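Local coordinates for beta-agarase D (Zobellia galactanivorans, PDB 4ASM), which cleaves the beta-1,4-linkages of agarose at random positions with retention of anomeric configuration, here represented by its family GH16 catalytic domain, at residues 82-85 against 90-93; 54-59 against 321-326; 35-40 against 46-51. All blocks are in the same frame, centred on the assembly; numbering follows the deposited sequence.

The three contacts lie on the same side of the GH16 jelly roll and touch one another. Interactions 1 and 2 are buried. The first joins two hairpin strands by backbone hydrogen bonds, whereas the second packs the strand 56-57 side of the fold onto strand 320-326 through a tryptophan and isoleucines alone. Interaction 3 lies nearer the surface, where ring faces and a bridging water join the segments instead of strand pairing. Phe-48 of interaction 3 pairs by its backbone with Lys-55 and Trp-56 of interaction 2, Ile-323 of interaction 2 meets Leu-91 and Ile-93 of interaction 1, and Phe-39 reaches the hairpin at Val-84.

Interaction 1. Residues 82-85 against 90-93; sequences NHVA and NLNI
Ala-85 and Asn-92 form the antiparallel hydrogen-bonded pair of a beta hairpin, made of strands 84-87 and 90-96 in the jelly roll of this GH16 domain. Ala-85 N donates to Asn-92 O at 3.0 Å. The return bond, from Asn-92 N to Ala-85 O, is shorter and nearly straight (2.7 Å, 173° at the hydrogen). One residue along, Val-84 and Ile-93 make the non-hydrogen-bonded pair, and there CA-H...O contacts fill in: Val-84 CA lies 3.4 Å from Asn-92 O, and Ile-93 CA 3.5 Å from His-83 O.

The side chain of Asn-92 runs along the face it shares with Ala-85. Its CB sits 4.5 Å from Ala-85 CB and also packs against Ala-85 O. CG is turned beside the backbone N, opposite the carbonyl carbon (chi1 -73°), and this lets the amide bend back along its own strand. At the tip, OD1 is held by Asn-350 ND2 on the adjoining strand 350-362, while a weak bond from Asn-92 ND2 to Asn-90 O (3.0 Å) adds a lighter hold.

The other face, carrying Val-84, Leu-91 and Ile-93, is apolar and turns to Ile-123 and Ile-323 in the core. Residues 82-85 and Asn-90 belong to a substrate-binding region assigned by similarity. Between the strands on this apolar side, Leu-91 CD1 reaches across to Val-84 CG1 at 4.2 Å.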
loop_
_atom_site.group_PDB
_atom_site.type_symbol
_atom_site.label_atom_id
_atom_site.label_comp_id
_atom_site.label_asym_id
_atom_site.label_seq_id
_atom_site.Cartn_x
_atom_site.Cartn_y
_atom_site.Cartn_z
ATOM N N ASN A 82 20.036 -0.503 6.522
ATOM C CA ASN A 82 20.208 -1.487 7.601
ATOM C C ASN A 82 18.964 -1.715 8.465
ATOM O O ASN A 82 19.042 -2.403 9.490
ATOM C CB ASN A 82 21.449 -1.193 8.467
ATOM C CG ASN A 82 21.249 -0.029 9.398
ATOM O OD1 ASN A 82 20.207 0.646 9.380
ATOM N ND2 ASN A 82 22.247 0.225 10.234
ATOM N N HIS A 83 17.834 -1.138 8.047
ATOM C CA HIS A 83 16.543 -1.352 8.738
ATOM C C HIS A 83 15.696 -2.434 8.057
ATOM O O HIS A 83 14.471 -2.390 8.078
ATOM C CB HIS A 83 15.778 -0.019 8.864
ATOM C CG HIS A 83 16.273 0.849 9.975
ATOM N ND1 HIS A 83 17.617 1.010 10.259
ATOM C CD2 HIS A 83 15.599 1.537 10.927
ATOM C CE1 HIS A 83 17.743 1.797 11.317
ATOM N NE2 HIS A 83 16.536 2.131 11.739
ATOM N N VAL A 84 16.376 -3.431 7.493
ATOM C CA VAL A 84 15.778 -4.532 6.747
ATOM C C VAL A 84 16.554 -5.781 7.124
ATOM O O VAL A 84 17.779 -5.773 7.104
ATOM C CB VAL A 84 15.977 -4.332 5.217
ATOM C CG1 VAL A 84 15.478 -5.550 4.449
ATOM C CG2 VAL A 84 15.293 -3.046 4.727
ATOM N N ALA A 85 15.838 -6.834 7.502
ATOM C CA ALA A 85 16.480 -8.138 7.745
ATOM C C ALA A 85 15.476 -9.254 7.467
ATOM O O ALA A 85 14.264 -9.023 7.393
ATOM C CB ALA A 85 16.962 -8.222 9.181
ATOM N N ASN A 90 10.443 -14.436 9.155
ATOM C CA ASN A 90 9.800 -13.201 8.689
ATOM C C ASN A 90 10.787 -12.250 8.049
ATOM O O ASN A 90 11.935 -12.137 8.499
ATOM C CB ASN A 90 9.180 -12.422 9.865
ATOM C CG ASN A 90 8.113 -13.193 10.611
ATOM O OD1 ASN A 90 7.053 -13.509 10.065
ATOM N ND2 ASN A 90 8.376 -13.469 11.896
ATOM N N LEU A 91 10.312 -11.504 7.048
ATOM C CA LEU A 91 10.932 -10.227 6.728
ATOM C C LEU A 91 10.686 -9.269 7.907
ATOM O O LEU A 91 9.549 -9.167 8.395
ATOM C CB LEU A 91 10.296 -9.659 5.454
ATOM C CG LEU A 91 10.658 -8.232 5.043
ATOM C CD1 LEU A 91 12.129 -8.095 4.575
ATOM C CD2 LEU A 91 9.681 -7.717 3.986
ATOM N N ASN A 92 11.736 -8.576 8.340
ATOM C CA ASN A 92 11.651 -7.567 9.387
ATOM C C ASN A 92 11.988 -6.229 8.738
ATOM O O ASN A 92 13.047 -6.091 8.127
ATOM C CB ASN A 92 12.708 -7.817 10.485
ATOM C CG ASN A 92 12.387 -9.014 11.399
ATOM O OD1 ASN A 92 12.286 -8.845 12.612
ATOM N ND2 ASN A 92 12.271 -10.213 10.832
ATOM N N ILE A 93 11.084 -5.253 8.849
ATOM C CA ILE A 93 11.375 -3.882 8.408
ATOM C C ILE A 93 10.957 -2.976 9.545
ATOM O O ILE A 93 9.794 -2.981 9.937
ATOM C CB ILE A 93 10.623 -3.527 7.103
ATOM C CG1 ILE A 93 11.253 -4.289 5.944
ATOM C CG2 ILE A 93 10.731 -2.019 6.796
ATOM C CD1 ILE A 93 10.591 -4.041 4.587
#

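Interaction 2. Residues 54-59 against 321-326; sequences MKWYNK and IIINVE. With IMD (imidazole), chain C.
Trp-56 meets Ile-321 and Ile-323 with CH2 and CZ3, the far atoms of its six-membered ring. Its CH2 lies 3.8 Å from Ile-323 CD1, the two side chains crossing at a slant, and CZ3 lies 4.2 Å from Ile-321 CG2. CZ3 also passes the backbone oxygen of Ile-321. CG of Trp-56 stands opposite the carbonyl carbon (chi1 -52°), a torsion that carries the indole away from its own strand and into the jelly-roll core, where Ile-123 and Ile-356 also touch it. Farther out, NE1 donates to Asp-33 OD2, and a classic beta bulge sets Lys-55 and Trp-56 together opposite Phe-48.

Strand 320-326 alternates: Ile-321 and Ile-323 serve the core, while Asn-324 and Glu-326 lie to the other side, where the substrate cleft probably runs. Asn-324 ND2 donates to Glu-326 OE2 (2.9 Å, 155°), meeting the carboxylate on its anti side. The same oxygen accepts from N3 of an imidazole, probably from the crystallisation liquor, at 2.8 Å. That imidazole is also hydrogen-bonded to Glu-160, the nucleophile by similarity, and so lies between two residues of the presumed substrate site. Were Glu-326 an alanine, Asn-324 ND2 would probably lose its acceptor and the imidazole one of its two carboxylate partners.

Between the two segments the contact is apolar, which implies that Trp-56 is held against Ile-321 and Ile-323 by close fit, while its indole N-H is satisfied by Asp-33.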
loop_
_atom_site.group_PDB
_atom_site.type_symbol
_atom_site.label_atom_id
_atom_site.label_comp_id
_atom_site.label_asym_id
_atom_site.label_seq_id
_atom_site.Cartn_x
_atom_site.Cartn_y
_atom_site.Cartn_z
ATOM N N MET A 54 18.441 -14.006 -5.705
ATOM C CA MET A 54 18.300 -12.587 -5.442
ATOM C C MET A 54 16.833 -12.290 -5.676
ATOM O O MET A 54 16.391 -12.231 -6.822
ATOM C CB MET A 54 19.128 -11.773 -6.427
ATOM C CG MET A 54 20.584 -12.138 -6.478
ATOM S SD MET A 54 21.294 -11.674 -8.079
ATOM C CE MET A 54 23.034 -11.692 -7.619
ATOM N N LYS A 55 16.069 -12.106 -4.603
ATOM C CA LYS A 55 14.656 -11.790 -4.766
ATOM C C LYS A 55 14.340 -10.330 -4.470
ATOM O O LYS A 55 13.324 -9.829 -4.934
ATOM C CB LYS A 55 13.807 -12.663 -3.842
ATOM C CG LYS A 55 13.734 -14.108 -4.264
ATOM C CD LYS A 55 12.798 -14.887 -3.373
ATOM C CE LYS A 55 12.746 -16.349 -3.792
ATOM N NZ LYS A 55 11.832 -16.507 -4.954
ATOM N N TRP A 56 15.170 -9.687 -3.660
ATOM C CA TRP A 56 14.941 -8.321 -3.217
ATOM C C TRP A 56 16.239 -7.549 -3.179
ATOM O O TRP A 56 17.323 -8.151 -3.130
ATOM C CB TRP A 56 14.377 -8.291 -1.780
ATOM C CG TRP A 56 13.180 -9.153 -1.546
ATOM C CD1 TRP A 56 13.178 -10.461 -1.189
ATOM C CD2 TRP A 56 11.801 -8.760 -1.639
ATOM N NE1 TRP A 56 11.896 -10.920 -1.051
ATOM C CE2 TRP A 56 11.025 -9.900 -1.331
ATOM C CE3 TRP A 56 11.145 -7.547 -1.933
ATOM C CZ2 TRP A 56 9.617 -9.883 -1.329
ATOM C CZ3 TRP A 56 9.750 -7.524 -1.937
ATOM C CH2 TRP A 56 8.993 -8.689 -1.629
ATOM N N TYR A 57 16.137 -6.227 -3.152
ATOM C CA TYR A 57 17.225 -5.389 -2.638
ATOM C C TYR A 57 16.704 -4.441 -1.560
ATOM O O TYR A 57 15.509 -4.095 -1.535
ATOM C CB TYR A 57 18.020 -4.665 -3.737
ATOM C CG TYR A 57 17.215 -3.880 -4.738
ATOM C CD1 TYR A 57 16.749 -4.479 -5.902
ATOM C CD2 TYR A 57 16.936 -2.527 -4.536
ATOM C CE1 TYR A 57 16.024 -3.753 -6.845
ATOM C CE2 TYR A 57 16.210 -1.796 -5.471
ATOM C CZ TYR A 57 15.756 -2.415 -6.616
ATOM O OH TYR A 57 15.027 -1.679 -7.539
ATOM N N ASN A 58 17.605 -4.041 -0.665
ATOM C CA ASN A 58 17.249 -3.291 0.538
ATOM C C ASN A 58 17.176 -1.786 0.325
ATOM O O ASN A 58 17.602 -0.994 1.190
ATOM C CB ASN A 58 18.175 -3.663 1.719
ATOM C CG ASN A 58 19.653 -3.364 1.441
ATOM O OD1 ASN A 58 20.046 -3.076 0.300
ATOM N ND2 ASN A 58 20.476 -3.429 2.493
ATOM N N LYS A 59 16.580 -1.387 -0.802
ATOM C CA LYS A 59 16.446 0.019 -1.124
ATOM C C LYS A 59 15.152 0.260 -1.896
ATOM O O LYS A 59 14.615 -0.654 -2.500
ATOM C CB LYS A 59 17.683 0.479 -1.938
ATOM C CG LYS A 59 17.762 1.967 -2.229
ATOM C CD LYS A 59 19.128 2.267 -2.861
ATOM C CE LYS A 59 19.236 3.729 -3.252
ATOM N NZ LYS A 59 20.663 4.091 -3.556
ATOM N N ILE A 321 7.299 -4.433 -6.786
ATOM C CA ILE A 321 6.740 -4.710 -5.450
ATOM C C ILE A 321 7.653 -4.063 -4.419
ATOM O O ILE A 321 8.867 -4.333 -4.402
ATOM C CB ILE A 321 6.655 -6.214 -5.130
ATOM C CG1 ILE A 321 5.828 -6.959 -6.167
ATOM C CG2 ILE A 321 6.060 -6.417 -3.725
ATOM C CD1 ILE A 321 6.049 -8.477 -6.140
ATOM N N ILE A 322 7.067 -3.210 -3.582
ATOM C CA ILE A 322 7.795 -2.501 -2.535
ATOM C C ILE A 322 7.149 -2.793 -1.181
ATOM O O ILE A 322 5.918 -2.815 -1.040
ATOM C CB ILE A 322 7.787 -0.974 -2.795
ATOM C CG1 ILE A 322 8.461 -0.677 -4.163
ATOM C CG2 ILE A 322 8.469 -0.233 -1.652
ATOM C CD1 ILE A 322 8.360 0.750 -4.640
ATOM N N ILE A 323 7.984 -3.070 -0.185
ATOM C CA ILE A 323 7.492 -3.185 1.187
ATOM C C ILE A 323 8.273 -2.193 1.997
ATOM O O ILE A 323 9.502 -2.120 1.881
ATOM C CB ILE A 323 7.655 -4.617 1.746
ATOM C CG1 ILE A 323 6.891 -5.601 0.862
ATOM C CG2 ILE A 323 7.152 -4.654 3.206
ATOM C CD1 ILE A 323 7.090 -7.058 1.264
ATOM N N ASN A 324 7.586 -1.404 2.821
ATOM C CA ASN A 324 8.299 -0.415 3.626
ATOM C C ASN A 324 7.517 0.060 4.840
ATOM O O ASN A 324 6.378 -0.346 5.052
ATOM C CB ASN A 324 8.784 0.794 2.775
ATOM C CG ASN A 324 7.669 1.790 2.425
ATOM O OD1 ASN A 324 6.619 1.813 3.049
ATOM N ND2 ASN A 324 7.927 2.644 1.444
ATOM N N VAL A 325 8.157 0.930 5.610
ATOM C CA VAL A 325 7.508 1.677 6.665
ATOM C C VAL A 325 7.705 3.162 6.320
ATOM O O VAL A 325 8.754 3.543 5.805
ATOM C CB VAL A 325 8.136 1.311 8.030
ATOM C CG1 VAL A 325 7.838 2.368 9.120
ATOM C CG2 VAL A 325 7.671 -0.108 8.429
ATOM N N GLU A 326 6.696 3.993 6.607
ATOM C CA GLU A 326 6.764 5.433 6.319
ATOM C C GLU A 326 6.201 6.272 7.439
ATOM O O GLU A 326 5.178 5.925 8.028
ATOM C CB GLU A 326 5.991 5.785 5.040
ATOM C CG GLU A 326 6.624 5.204 3.791
ATOM C CD GLU A 326 5.798 5.466 2.540
ATOM O OE1 GLU A 326 4.799 6.230 2.605
ATOM O OE2 GLU A 326 6.168 4.917 1.476
HETATM N N1 IMD C . 2.181 4.323 -1.206
HETATM C C2 IMD C . 3.463 4.591 -0.905
HETATM N N3 IMD C . 3.607 4.540 0.434
HETATM C C4 IMD C . 2.414 4.229 0.993
HETATM C C5 IMD C . 1.513 4.091 -0.055
#

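Interaction 3. Residues 35-40 against 46-51; sequences FNYTFN and VDFGPN. With CA (calcium ion), chain B.
Tyr-37 lies flat on the Gly-49 to Pro-50 peptide, and Phe-39 lies flat on Phe-48, so two aromatic plates of one loop rest on the segment that follows it. The loop precedes strand 47-48 at the edge of the GH16 jelly roll and carries part of its calcium site.

The first hollow is the shallow floor formed by Gly-49 and the proline ring. Pro-50 N sits beneath the centre of the tyrosine ring, Gly-49 C lies 3.5 Å from Tyr-37 CE2, and Pro-50 CD makes a CH-pi contact 4.0 Å from the Tyr-37 ring centroid. Tyr-37 CG is wedged between backbone N and carbonyl carbon (chi1 53°), which brings the ring down over the peptide. Gly-49 is almost fully stretched here, and a CB on it would run into Pro-50 CD. At the edge of the Phe-48 ring, Tyr-37 OH passes 3.7 Å from Phe-48 CD1, and it hydrogen-bonds to Asp-33 OD2.

Phe-39 and Phe-48 form an offset stack: their rings are nearly parallel (5°), with centroids 4.2 Å apart. Phe-48 CB adds a bump under the same face of Phe-39, 3.6 Å from the Phe-39 centroid, and Val-46 CG2 packs against Phe-39 CZ at 3.7 Å. Beyond, Phe-48 rests on Val-84 and Val-86 and meets the ring of Trp-56.

At the loop's other end Asn-36 OD1 binds the calcium ion, alongside Asp-9, Asp-34, Gly-89, Asp-354 and a water. Between the two plates, a second water bridges the backbones, donating to Thr-38 O at 3.1 Å and to Gly-49 O at 2.7 Å.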
loop_
_atom_site.group_PDB
_atom_site.type_symbol
_atom_site.label_atom_id
_atom_site.label_comp_id
_atom_site.label_asym_id
_atom_site.label_seq_id
_atom_site.Cartn_x
_atom_site.Cartn_y
_atom_site.Cartn_z
ATOM N N PHE A 35 10.319 -16.096 3.215
ATOM C CA PHE A 35 11.204 -15.427 4.188
ATOM C C PHE A 35 11.710 -16.318 5.325
ATOM O O PHE A 35 11.766 -15.882 6.470
ATOM C CB PHE A 35 10.499 -14.200 4.803
ATOM C CG PHE A 35 10.173 -13.113 3.802
ATOM C CD1 PHE A 35 11.198 -12.481 3.113
ATOM C CD2 PHE A 35 8.854 -12.684 3.587
ATOM C CE1 PHE A 35 10.930 -11.463 2.203
ATOM C CE2 PHE A 35 8.580 -11.654 2.679
ATOM C CZ PHE A 35 9.606 -11.053 1.987
ATOM N N ASN A 36 12.135 -17.541 5.000
ATOM C CA ASN A 36 12.520 -18.486 6.061
ATOM C C ASN A 36 14.035 -18.657 6.231
ATOM O O ASN A 36 14.514 -19.435 7.075
ATOM C CB ASN A 36 11.755 -19.795 5.888
ATOM C CG ASN A 36 10.256 -19.611 6.131
ATOM O OD1 ASN A 36 9.844 -18.683 6.860
ATOM N ND2 ASN A 36 9.442 -20.454 5.515
ATOM N N TYR A 37 14.759 -17.842 5.485
ATOM C CA TYR A 37 16.207 -17.826 5.456
ATOM C C TYR A 37 16.732 -16.712 6.350
ATOM O O TYR A 37 15.952 -15.980 6.986
ATOM C CB TYR A 37 16.667 -17.640 4.002
ATOM C CG TYR A 37 16.054 -16.437 3.289
ATOM C CD1 TYR A 37 14.812 -16.536 2.651
ATOM C CD2 TYR A 37 16.719 -15.216 3.261
ATOM C CE1 TYR A 37 14.252 -15.426 2.002
ATOM C CE2 TYR A 37 16.163 -14.112 2.639
ATOM C CZ TYR A 37 14.943 -14.236 2.001
ATOM O OH TYR A 37 14.408 -13.126 1.369
ATOM N N THR A 38 18.055 -16.584 6.408
ATOM C CA THR A 38 18.698 -15.519 7.148
ATOM C C THR A 38 19.251 -14.480 6.188
ATOM O O THR A 38 19.952 -14.814 5.231
ATOM C CB THR A 38 19.818 -16.079 8.081
ATOM O OG1 THR A 38 19.213 -16.916 9.074
ATOM C CG2 THR A 38 20.583 -14.947 8.770
ATOM N N PHE A 39 18.870 -13.224 6.414
ATOM C CA PHE A 39 19.525 -12.086 5.807
ATOM C C PHE A 39 19.820 -11.125 6.950
ATOM O O PHE A 39 18.895 -10.556 7.543
ATOM C CB PHE A 39 18.645 -11.420 4.738
ATOM C CG PHE A 39 19.158 -10.070 4.301
ATOM C CD1 PHE A 39 20.445 -9.927 3.796
ATOM C CD2 PHE A 39 18.355 -8.937 4.412
ATOM C CE1 PHE A 39 20.937 -8.685 3.417
ATOM C CE2 PHE A 39 18.835 -7.680 4.053
ATOM C CZ PHE A 39 20.136 -7.551 3.540
ATOM N N ASN A 40 21.094 -10.976 7.302
ATOM C CA ASN A 40 21.460 -10.053 8.363
ATOM C C ASN A 40 21.513 -8.625 7.831
ATOM O O ASN A 40 21.961 -8.400 6.702
ATOM C CB ASN A 40 22.785 -10.440 9.042
ATOM C CG ASN A 40 22.651 -11.673 9.921
ATOM O OD1 ASN A 40 23.057 -12.761 9.515
ATOM N ND2 ASN A 40 22.075 -11.516 11.121
ATOM N N VAL A 46 22.371 -4.047 -1.082
ATOM C CA VAL A 46 22.606 -5.422 -1.505
ATOM C C VAL A 46 21.312 -6.110 -1.948
ATOM O O VAL A 46 20.197 -5.720 -1.548
ATOM C CB VAL A 46 23.252 -6.276 -0.372
ATOM C CG1 VAL A 46 24.591 -5.707 0.077
ATOM C CG2 VAL A 46 22.292 -6.400 0.816
ATOM N N ASP A 47 21.471 -7.147 -2.752
ATOM C CA ASP A 47 20.390 -8.055 -3.071
ATOM C C ASP A 47 20.321 -9.095 -1.965
ATOM O O ASP A 47 21.347 -9.430 -1.345
ATOM C CB ASP A 47 20.666 -8.798 -4.386
ATOM C CG ASP A 47 20.643 -7.897 -5.606
ATOM O OD1 ASP A 47 20.037 -6.796 -5.585
ATOM O OD2 ASP A 47 21.233 -8.313 -6.632
ATOM N N PHE A 48 19.137 -9.647 -1.739
ATOM C CA PHE A 48 18.985 -10.738 -0.780
ATOM C C PHE A 48 17.895 -11.714 -1.182
ATOM O O PHE A 48 17.068 -11.430 -2.044
ATOM C CB PHE A 48 18.820 -10.235 0.671
ATOM C CG PHE A 48 17.565 -9.423 0.932
ATOM C CD1 PHE A 48 16.409 -10.058 1.348
ATOM C CD2 PHE A 48 17.567 -8.032 0.827
ATOM C CE1 PHE A 48 15.231 -9.336 1.647
ATOM C CE2 PHE A 48 16.397 -7.304 1.122
ATOM C CZ PHE A 48 15.234 -7.967 1.525
ATOM N N GLY A 49 17.940 -12.891 -0.572
ATOM C CA GLY A 49 17.025 -13.981 -0.854
ATOM C C GLY A 49 17.567 -15.285 -0.298
ATOM O O GLY A 49 18.647 -15.308 0.295
ATOM N N PRO A 50 16.814 -16.368 -0.479
ATOM C CA PRO A 50 17.229 -17.688 0.024
ATOM C C PRO A 50 18.359 -18.246 -0.823
ATOM O O PRO A 50 18.480 -17.896 -1.999
ATOM C CB PRO A 50 15.984 -18.546 -0.176
ATOM C CG PRO A 50 15.249 -17.874 -1.336
ATOM C CD PRO A 50 15.516 -16.409 -1.178
ATOM N N ASN A 51 19.179 -19.116 -0.240
ATOM C CA ASN A 51 20.272 -19.757 -0.990
ATOM C C ASN A 51 21.009 -18.740 -1.873
ATOM O O ASN A 51 21.459 -17.703 -1.383
ATOM C CB ASN A 51 19.725 -20.917 -1.831
ATOM C CG ASN A 51 20.707 -22.083 -1.944
ATOM O OD1 ASN A 51 21.839 -21.918 -2.400
ATOM N ND2 ASN A 51 20.260 -23.274 -1.544
HETATM CA CA CA B . 7.781 -17.294 6.770
HETATM O O HOH W 1 19.428 -13.712 2.330
HETATM O O HOH W 2 7.733 -18.557 8.840
#